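Side-chain contacts in proximal thread matrix protein 1 (Mytilus galloprovincialis, PDB 4CN9), which probably serves as a collagen-binding matrix protein of the mussel byssus, built on von Willebrand factor type A domains and binding zinc: residues Glu83-Phe88 against Glu123-Gly128; Val103-Phe106 against Thr112-Pro115; Val197-Ile202 against Thr209-Ile214; Tyr220-Asn225 against Ile238-Glu243. All coordinates share one frame; numbering follows the deposited sequence.

Contact 1 of 4, residues Glu83-Phe88 against Glu123-Gly128; sequences ELVDSF and EDIKKG
V85, the last residue of helix 73-85, and D86 just after it meet I125 and K126 of helix 122-130. V85 comes first along the chain. Its side chain points toward the second helix. CG2 of V85 meets CG2 of I125 at 3.7 Å, methyl against methyl. With CG2 of I125 anti to the backbone N, it is this branch and not CG1 that meets V85. CG1 of V85 lies along the root of the lysine chain, 4.2 Å from CG of K126. F101 of strand 100-106 touches both V85 and I125, so this pair belongs to the buried layer between helix and sheet.

D86 is next. Its carboxylate reaches NZ of K126 in a salt bridge, with OD2 of D86 2.9 Å from NZ. OD2 uses its syn lone pair, on the side of OD1. The two side chains cross at about a right angle. A bend in the lysine chain (chi3 -68°) helps bring NZ to the carboxylate.

S87 turns back on its own segment, where its OG donates to the backbone O of E83 at 2.6 Å. V85 to F88 form a type I turn.

The chemistry is split in two. Methyl packing faces the sheet, while the ion pair sits at the partly exposed margin, where nearby solvent would probably weaken its pull.

Contact 2 of 4, residues Val103-Phe106 against Thr112-Pro115; sequences VVQF and TAFP
V103 and F114 stand on the same face of the sheet and cross at a slant. CG2 of V103 meets the far end of the ring, 3.6 Å from CZ of F114. CG of F114 sits between its backbone N and carbonyl carbon (chi1 55°), which brings the ring over the backbone of V103 across the pair. One ring face therefore looks onto N of V103, 4.1 Å above the plane and toward the rim. F119 meets the same ring edge-to-face.

A113 also faces V103, with CB of A113 4.1 Å from CB of V103. Two residues opposite one make a classic beta bulge. OE1 of Q105 approaches CB of A113, while its NE2 bonds to D62 and to the backbone of V133. On the other face of the sheet, CG2 of V104 lies 4.0 Å from OG1 of T112, a hydroxyl held by H148.

The backbone bonds follow the bulge. N of V103 donates to O of F114 at 3.1 Å. O of V103 takes N of A113 at 2.8 Å and, weakly, N of F114. One carbonyl thus receives two amides, so the extra residue is fitted in while both buried polar groups of V103 keep partners.

Contact 3 of 4, residues Val197-Ile202 against Thr209-Ile214; sequences VIAIGI and TELEQI
L211 leans from helix 208-214 onto strand 195-202, and its side chain can be followed outward. CB of L211 rests 4.1 Å from CB of A199, the shortest approach between these two residues. CG then lies anti to the carbonyl carbon (chi1 -64°) and carries the branch along the strand. CD1 ends over the backbone of G201, 3.8 Å from CA of G201 and 3.9 Å from its N. G201 has no side chain, so the methyl rests directly on these main-chain atoms. Outside the two segments, L211 also touches F206 and T173.

At the N-terminal end of the strand segment, V197 and I214 meet with their side chains slanting across each other. CG1 of V197 is 3.9 Å from CG2 of I214. The same V197 methyl lies 3.8 Å from the backbone O of I214. That oxygen has a weak hydrogen bond from K191 elsewhere. I214 also packs on helices 142-153 and 183-192.

No hydrogen bond joins the segments, and every touching residue is buried. The contact is apolar, and small residues on the strand let the helix come near. The axes approach to 8.2 Å and run nearly antiparallel, at 165°. This is the strand-to-helix half of a beta-alpha-beta unit, completed by strand 221-224, as found in the Rossmann-like fold of von Willebrand factor type A domains.

Contact 4 of 4, residues Tyr220-Asn225 against Ile238-Glu243; sequences YVLTTN and IDLACE
The backbones approach most closely where Y220 enters strand 221-224 and L240 lies in the last turn of helix 234-241, with CA of Y220 6.7 Å from CA of L240. L240 points toward the strand and forks over Y220. Its CD2 sits almost exactly above the middle of the tyrosine ring, 3.8 Å from the ring centroid and 5° off the normal. This is a CH-pi contact made squarely over the face. All six ring carbons of Y220 lie 4.0 to 4.2 Å from CD2 of L240, as expected for a methyl over the ring centre.

The other methyl goes to the backbone of Y220 and to L222. CD1 of L240 is 3.9 Å from CA of Y220. It also meets CD1 of L222 at 4.1 Å, the two leucines reaching toward each other tip to tip. L222 further touches L236 and V237 of the same helix.

Strand 221-224 is the outermost strand on this side of the six-stranded mixed sheet of a von Willebrand factor type A domain. Helix 234-241 is the one that follows it in the chain. L240 packs the last turn of that helix against the start of strand 221-224 and against I198 of strand 195-202, which also touches Y220.

Beyond the ring, OH of Y220 lies 3.5 Å from CG of E243. The tyrosine meets the aliphatic part of the glutamate. E243 is bent at chi2 (77°), and its end leads away from the strand, with the carboxylate and ring planes 84° apart. Next to it, C242 is disulfide-bonded to C50.

In the fold
Contacts 3 and 4 sit on neighbouring strands of one sheet, with centres about 10 Å apart. Their backbones meet, with O of A199 2.8 Å from N of L222. Contact 2 lies toward the other edge, its centre about 19 Å from that of contact 3. Contact 1 touches both contact 2 and contact 4: F114 CZ packs near I125 O, and CB of S87 is 3.4 Å from CD1 of I238. The chain carries two zinc sites. G201 and the side chain of Q105 lie about 10 and 12 Å from the MIDAS zinc of S63, S65 and D174. The side chain of D86 is about 13 Å from a bound zinc and about 9 Å from that of the zinc ligand E49.

Contact 1 of 4, residues Glu83-Phe88 against Glu123-Gly128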
# COMPACT_ATOMS: atom_id res chain seq x y z
N GLU A 83 16.84 12.70 -12.31
CA GLU A 83 17.46 12.31 -11.06
C GLU A 83 17.06 10.89 -10.65
O GLU A 83 17.87 10.13 -10.11
CB GLU A 83 17.12 13.33 -9.98
CG GLU A 83 17.80 14.68 -10.24
CD GLU A 83 17.19 15.82 -9.46
OE1 GLU A 83 16.41 15.56 -8.52
OE2 GLU A 83 17.49 16.98 -9.79
N LEU A 84 15.80 10.52 -10.92
CA LEU A 84 15.34 9.15 -10.71
C LEU A 84 16.16 8.16 -11.52
O LEU A 84 16.62 7.15 -11.00
CB LEU A 84 13.87 9.01 -11.13
CG LEU A 84 12.89 9.84 -10.29
CD1 LEU A 84 11.49 9.78 -10.88
CD2 LEU A 84 12.90 9.34 -8.85
N VAL A 85 16.31 8.45 -12.81
CA VAL A 85 17.10 7.60 -13.69
C VAL A 85 18.49 7.34 -13.11
O VAL A 85 18.97 6.21 -13.09
CB VAL A 85 17.24 8.22 -15.07
CG1 VAL A 85 18.28 7.46 -15.90
CG2 VAL A 85 15.89 8.25 -15.78
N ASP A 86 19.12 8.40 -12.62
CA ASP A 86 20.48 8.32 -12.08
C ASP A 86 20.54 7.68 -10.70
O ASP A 86 21.62 7.51 -10.15
CB ASP A 86 21.12 9.72 -12.04
CG ASP A 86 21.68 10.14 -13.39
OD1 ASP A 86 21.81 9.28 -14.29
OD2 ASP A 86 21.99 11.34 -13.57
N SER A 87 19.38 7.32 -10.16
CA SER A 87 19.30 6.65 -8.85
C SER A 87 19.26 5.12 -8.96
O SER A 87 19.41 4.41 -7.95
CB SER A 87 18.05 7.14 -8.11
OG SER A 87 18.06 8.56 -8.01
N PHE A 88 19.07 4.61 -10.17
CA PHE A 88 18.98 3.17 -10.38
C PHE A 88 20.24 2.66 -11.03
O PHE A 88 20.46 2.86 -12.22
CB PHE A 88 17.73 2.81 -11.20
CG PHE A 88 16.46 3.00 -10.44
CD1 PHE A 88 15.97 2.00 -9.62
CD2 PHE A 88 15.77 4.20 -10.52
CE1 PHE A 88 14.81 2.18 -8.91
CE2 PHE A 88 14.60 4.38 -9.81
CZ PHE A 88 14.14 3.37 -8.99
N GLU A 123 22.38 8.17 -20.10
CA GLU A 123 22.50 9.42 -20.86
C GLU A 123 21.43 9.53 -21.93
O GLU A 123 20.77 10.55 -22.05
CB GLU A 123 23.88 9.51 -21.53
CG GLU A 123 24.06 10.76 -22.38
CD GLU A 123 25.34 10.74 -23.21
OE1 GLU A 123 25.44 9.89 -24.12
OE2 GLU A 123 26.23 11.57 -22.95
N ASP A 124 21.28 8.47 -22.72
CA ASP A 124 20.25 8.42 -23.75
C ASP A 124 18.83 8.57 -23.18
O ASP A 124 17.99 9.27 -23.77
CB ASP A 124 20.36 7.12 -24.53
CG ASP A 124 21.53 7.14 -25.52
OD1 ASP A 124 22.07 8.23 -25.77
OD2 ASP A 124 21.88 6.07 -26.04
N ILE A 125 18.56 7.92 -22.05
CA ILE A 125 17.26 8.06 -21.39
C ILE A 125 17.04 9.50 -20.96
O ILE A 125 15.96 10.07 -21.18
CB ILE A 125 17.13 7.11 -20.18
CG1 ILE A 125 17.10 5.65 -20.66
CG2 ILE A 125 15.88 7.44 -19.37
CD1 ILE A 125 17.41 4.65 -19.55
N LYS A 126 18.06 10.12 -20.38
CA LYS A 126 17.94 11.50 -19.92
C LYS A 126 17.68 12.48 -21.07
O LYS A 126 16.90 13.42 -20.93
CB LYS A 126 19.15 11.89 -19.05
CG LYS A 126 19.16 11.16 -17.70
CD LYS A 126 20.18 11.70 -16.71
CE LYS A 126 21.62 11.43 -17.15
NZ LYS A 126 22.56 12.15 -16.25
N LYS A 127 18.32 12.24 -22.21
CA LYS A 127 18.08 13.01 -23.42
C LYS A 127 16.65 12.81 -23.91
O LYS A 127 15.98 13.77 -24.31
CB LYS A 127 19.08 12.57 -24.50
CG LYS A 127 18.85 13.16 -25.88
CD LYS A 127 19.30 14.60 -25.98
CE LYS A 127 19.26 15.09 -27.43
NZ LYS A 127 19.24 16.59 -27.53
N GLY A 128 16.17 11.57 -23.87
CA GLY A 128 14.77 11.30 -24.17
C GLY A 128 13.83 12.13 -23.32
O GLY A 128 12.88 12.71 -23.82

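Contact 2 of 4, residues Val103-Phe106 against Thr112-Pro115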
# COMPACT_ATOMS: atom_id res chain seq x y z
N VAL A 103 8.64 6.51 -20.26
CA VAL A 103 7.85 7.65 -19.83
C VAL A 103 6.62 7.78 -20.69
O VAL A 103 6.69 7.73 -21.93
CB VAL A 103 8.64 8.95 -19.91
CG1 VAL A 103 7.74 10.12 -19.55
CG2 VAL A 103 9.84 8.89 -19.00
N VAL A 104 5.49 7.96 -20.01
CA VAL A 104 4.19 8.10 -20.64
C VAL A 104 3.56 9.40 -20.18
O VAL A 104 3.44 9.65 -18.97
CB VAL A 104 3.30 6.92 -20.21
CG1 VAL A 104 1.86 7.14 -20.63
CG2 VAL A 104 3.87 5.62 -20.77
N GLN A 105 3.21 10.26 -21.13
CA GLN A 105 2.55 11.54 -20.83
C GLN A 105 1.05 11.35 -20.81
O GLN A 105 0.50 10.58 -21.60
CB GLN A 105 2.92 12.62 -21.86
CG GLN A 105 4.40 12.88 -22.02
CD GLN A 105 4.77 13.59 -23.34
OE1 GLN A 105 5.70 13.18 -24.04
NE2 GLN A 105 4.05 14.64 -23.68
N PHE A 106 0.36 12.05 -19.92
CA PHE A 106 -1.09 11.94 -19.85
C PHE A 106 -1.72 13.27 -19.43
O PHE A 106 -1.18 13.99 -18.57
CB PHE A 106 -1.51 10.83 -18.87
CG PHE A 106 -1.50 11.27 -17.42
CD1 PHE A 106 -0.33 11.21 -16.67
CD2 PHE A 106 -2.65 11.76 -16.83
CE1 PHE A 106 -0.31 11.64 -15.34
CE2 PHE A 106 -2.65 12.19 -15.50
CZ PHE A 106 -1.48 12.13 -14.76
N THR A 112 2.91 7.91 -25.30
CA THR A 112 4.15 7.31 -24.86
C THR A 112 5.30 8.16 -25.36
O THR A 112 5.45 8.33 -26.56
CB THR A 112 4.31 5.87 -25.36
OG1 THR A 112 3.36 5.03 -24.68
CG2 THR A 112 5.71 5.34 -25.09
N ALA A 113 6.08 8.74 -24.45
CA ALA A 113 7.25 9.51 -24.87
C ALA A 113 8.31 8.57 -25.41
O ALA A 113 8.88 8.80 -26.48
CB ALA A 113 7.80 10.34 -23.72
N PHE A 114 8.60 7.52 -24.67
CA PHE A 114 9.45 6.44 -25.16
C PHE A 114 9.18 5.19 -24.34
O PHE A 114 8.85 5.28 -23.15
CB PHE A 114 10.94 6.83 -25.16
CG PHE A 114 11.46 7.30 -23.82
CD1 PHE A 114 11.95 6.40 -22.89
CD2 PHE A 114 11.46 8.65 -23.49
CE1 PHE A 114 12.44 6.83 -21.66
CE2 PHE A 114 11.94 9.08 -22.28
CZ PHE A 114 12.42 8.17 -21.36
N PRO A 115 9.27 4.02 -24.98
CA PRO A 115 9.07 2.73 -24.31
C PRO A 115 10.30 2.26 -23.53
O PRO A 115 11.40 2.80 -23.71
CB PRO A 115 8.81 1.78 -25.49
CG PRO A 115 9.59 2.38 -26.61
CD PRO A 115 9.49 3.86 -26.43

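Contact 3 of 4, residues Val197-Ile202 against Thr209-Ile214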
# COMPACT_ATOMS: atom_id res chain seq x y z
N VAL A 197 2.95 0.94 -7.29
CA VAL A 197 2.55 2.26 -7.72
C VAL A 197 2.88 3.34 -6.67
O VAL A 197 2.46 3.26 -5.51
CB VAL A 197 1.05 2.30 -8.08
CG1 VAL A 197 0.66 3.66 -8.60
CG2 VAL A 197 0.72 1.22 -9.11
N ILE A 198 3.66 4.32 -7.09
CA ILE A 198 3.99 5.47 -6.26
C ILE A 198 3.31 6.67 -6.90
O ILE A 198 3.33 6.83 -8.13
CB ILE A 198 5.53 5.69 -6.19
CG1 ILE A 198 6.18 4.53 -5.44
CG2 ILE A 198 5.87 7.02 -5.50
CD1 ILE A 198 7.63 4.24 -5.85
N ALA A 199 2.68 7.50 -6.08
CA ALA A 199 1.97 8.67 -6.56
C ALA A 199 2.52 9.95 -5.92
O ALA A 199 2.62 10.06 -4.70
CB ALA A 199 0.48 8.55 -6.25
N ILE A 200 2.88 10.91 -6.76
CA ILE A 200 3.33 12.23 -6.33
C ILE A 200 2.34 13.31 -6.75
O ILE A 200 2.01 13.47 -7.95
CB ILE A 200 4.70 12.59 -6.93
CG1 ILE A 200 5.74 11.54 -6.56
CG2 ILE A 200 5.13 13.99 -6.45
CD1 ILE A 200 6.98 11.54 -7.41
N GLY A 201 1.85 14.03 -5.75
CA GLY A 201 0.92 15.12 -5.95
C GLY A 201 1.60 16.46 -5.74
O GLY A 201 2.29 16.67 -4.75
N ILE A 202 1.40 17.36 -6.69
CA ILE A 202 2.01 18.68 -6.64
C ILE A 202 0.95 19.78 -6.63
O ILE A 202 0.03 19.78 -7.45
CB ILE A 202 2.94 18.88 -7.83
CG1 ILE A 202 4.00 17.78 -7.84
CG2 ILE A 202 3.63 20.25 -7.74
CD1 ILE A 202 4.20 17.12 -9.16
N THR A 209 -6.90 11.64 -1.27
CA THR A 209 -7.54 10.35 -1.07
C THR A 209 -7.61 9.56 -2.38
O THR A 209 -7.57 8.34 -2.36
CB THR A 209 -8.94 10.50 -0.47
OG1 THR A 209 -9.65 11.52 -1.17
CG2 THR A 209 -8.82 10.88 1.00
N GLU A 210 -7.72 10.27 -3.50
CA GLU A 210 -7.71 9.62 -4.82
C GLU A 210 -6.33 9.01 -5.09
O GLU A 210 -6.21 7.88 -5.55
CB GLU A 210 -8.08 10.62 -5.92
CG GLU A 210 -7.70 10.18 -7.34
CD GLU A 210 -8.26 11.11 -8.40
OE1 GLU A 210 -9.44 10.93 -8.80
OE2 GLU A 210 -7.52 12.04 -8.85
N LEU A 211 -5.28 9.76 -4.79
CA LEU A 211 -3.93 9.23 -4.95
C LEU A 211 -3.70 8.05 -4.00
O LEU A 211 -3.06 7.05 -4.36
CB LEU A 211 -2.89 10.32 -4.73
CG LEU A 211 -2.92 11.48 -5.74
CD1 LEU A 211 -1.68 12.37 -5.57
CD2 LEU A 211 -3.05 10.99 -7.19
N GLU A 212 -4.24 8.15 -2.79
CA GLU A 212 -4.13 7.07 -1.81
C GLU A 212 -4.80 5.77 -2.27
O GLU A 212 -4.35 4.68 -1.90
CB GLU A 212 -4.70 7.50 -0.46
CG GLU A 212 -3.75 8.35 0.34
CD GLU A 212 -4.39 8.93 1.60
OE1 GLU A 212 -5.64 8.91 1.71
OE2 GLU A 212 -3.63 9.39 2.47
N GLN A 213 -5.86 5.88 -3.05
CA GLN A 213 -6.54 4.71 -3.58
C GLN A 213 -5.72 4.08 -4.72
O GLN A 213 -5.71 2.86 -4.88
CB GLN A 213 -7.91 5.08 -4.14
CG GLN A 213 -8.92 5.64 -3.16
CD GLN A 213 -10.29 5.84 -3.79
OE1 GLN A 213 -10.50 6.74 -4.62
NE2 GLN A 213 -11.24 4.98 -3.42
N ILE A 214 -5.04 4.92 -5.49
CA ILE A 214 -4.24 4.50 -6.65
C ILE A 214 -2.93 3.82 -6.27
O ILE A 214 -2.58 2.78 -6.82
CB ILE A 214 -3.93 5.72 -7.56
CG1 ILE A 214 -5.21 6.18 -8.25
CG2 ILE A 214 -2.89 5.37 -8.61
CD1 ILE A 214 -5.13 7.56 -8.86

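Contact 4 of 4, residues Tyr220-Asn225 against Ile238-Glu243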
# COMPACT_ATOMS: atom_id res chain seq x y z
N TYR A 220 2.66 5.32 0.07
CA TYR A 220 3.33 5.46 -1.23
C TYR A 220 2.85 6.71 -1.97
O TYR A 220 3.14 6.89 -3.17
CB TYR A 220 3.05 4.22 -2.09
CG TYR A 220 3.81 2.99 -1.66
CD1 TYR A 220 3.65 2.45 -0.39
CD2 TYR A 220 4.66 2.34 -2.54
CE1 TYR A 220 4.33 1.32 -0.00
CE2 TYR A 220 5.36 1.20 -2.16
CZ TYR A 220 5.18 0.69 -0.90
OH TYR A 220 5.86 -0.45 -0.53
N VAL A 221 2.11 7.57 -1.28
CA VAL A 221 1.70 8.87 -1.82
C VAL A 221 2.58 9.96 -1.22
O VAL A 221 2.69 10.07 0.01
CB VAL A 221 0.25 9.21 -1.48
CG1 VAL A 221 -0.09 10.62 -2.00
CG2 VAL A 221 -0.70 8.16 -2.07
N LEU A 222 3.23 10.73 -2.08
CA LEU A 222 4.06 11.85 -1.64
C LEU A 222 3.48 13.15 -2.18
O LEU A 222 2.96 13.20 -3.29
CB LEU A 222 5.49 11.66 -2.13
CG LEU A 222 6.14 10.35 -1.69
CD1 LEU A 222 7.46 10.20 -2.38
CD2 LEU A 222 6.30 10.27 -0.19
N THR A 223 3.53 14.21 -1.37
CA THR A 223 2.95 15.49 -1.76
C THR A 223 3.95 16.62 -1.55
O THR A 223 4.82 16.56 -0.69
CB THR A 223 1.67 15.81 -0.97
OG1 THR A 223 1.99 15.95 0.42
CG2 THR A 223 0.63 14.70 -1.14
N THR A 224 3.83 17.65 -2.37
CA THR A 224 4.67 18.83 -2.25
C THR A 224 3.87 20.03 -2.75
O THR A 224 2.92 19.88 -3.53
CB THR A 224 5.98 18.67 -3.03
OG1 THR A 224 6.78 19.84 -2.88
CG2 THR A 224 5.72 18.43 -4.50
N ASN A 225 4.24 21.22 -2.29
CA ASN A 225 3.46 22.42 -2.56
C ASN A 225 3.78 23.07 -3.90
O ASN A 225 2.96 23.79 -4.45
CB ASN A 225 3.64 23.44 -1.44
CG ASN A 225 2.73 23.17 -0.26
OD1 ASN A 225 3.18 23.11 0.89
ND2 ASN A 225 1.44 22.99 -0.53
N ILE A 238 12.83 6.99 -4.04
CA ILE A 238 13.75 5.89 -4.25
C ILE A 238 13.58 4.83 -3.16
O ILE A 238 13.66 3.64 -3.43
CB ILE A 238 15.21 6.37 -4.26
CG1 ILE A 238 15.42 7.39 -5.39
CG2 ILE A 238 16.15 5.19 -4.40
CD1 ILE A 238 14.96 6.93 -6.76
N ASP A 239 13.35 5.28 -1.92
CA ASP A 239 13.14 4.36 -0.80
C ASP A 239 11.93 3.48 -1.04
O ASP A 239 11.97 2.28 -0.78
CB ASP A 239 12.94 5.13 0.51
CG ASP A 239 14.24 5.73 1.03
OD1 ASP A 239 15.32 5.33 0.55
OD2 ASP A 239 14.17 6.59 1.93
N LEU A 240 10.84 4.08 -1.53
CA LEU A 240 9.62 3.32 -1.85
C LEU A 240 9.80 2.44 -3.08
O LEU A 240 9.28 1.32 -3.13
CB LEU A 240 8.44 4.27 -2.05
CG LEU A 240 7.98 5.09 -0.85
CD1 LEU A 240 7.17 6.30 -1.30
CD2 LEU A 240 7.16 4.22 0.10
N ALA A 241 10.52 2.94 -4.09
CA ALA A 241 10.75 2.17 -5.31
C ALA A 241 11.59 0.95 -5.00
O ALA A 241 11.47 -0.08 -5.66
CB ALA A 241 11.43 3.02 -6.37
N CYS A 242 12.46 1.08 -4.00
CA CYS A 242 13.38 0.01 -3.67
C CYS A 242 12.83 -0.88 -2.55
O CYS A 242 13.54 -1.74 -2.04
CB CYS A 242 14.73 0.59 -3.23
SG CYS A 242 16.15 -0.29 -3.89
N GLU A 243 11.58 -0.65 -2.16
CA GLU A 243 10.91 -1.50 -1.19
C GLU A 243 10.45 -2.77 -1.90
O GLU A 243 9.65 -2.71 -2.82
CB GLU A 243 9.72 -0.76 -0.58
CG GLU A 243 9.05 -1.46 0.59
CD GLU A 243 9.83 -1.34 1.89
OE1 GLU A 243 10.85 -0.61 1.92
OE2 GLU A 243 9.42 -1.95 2.89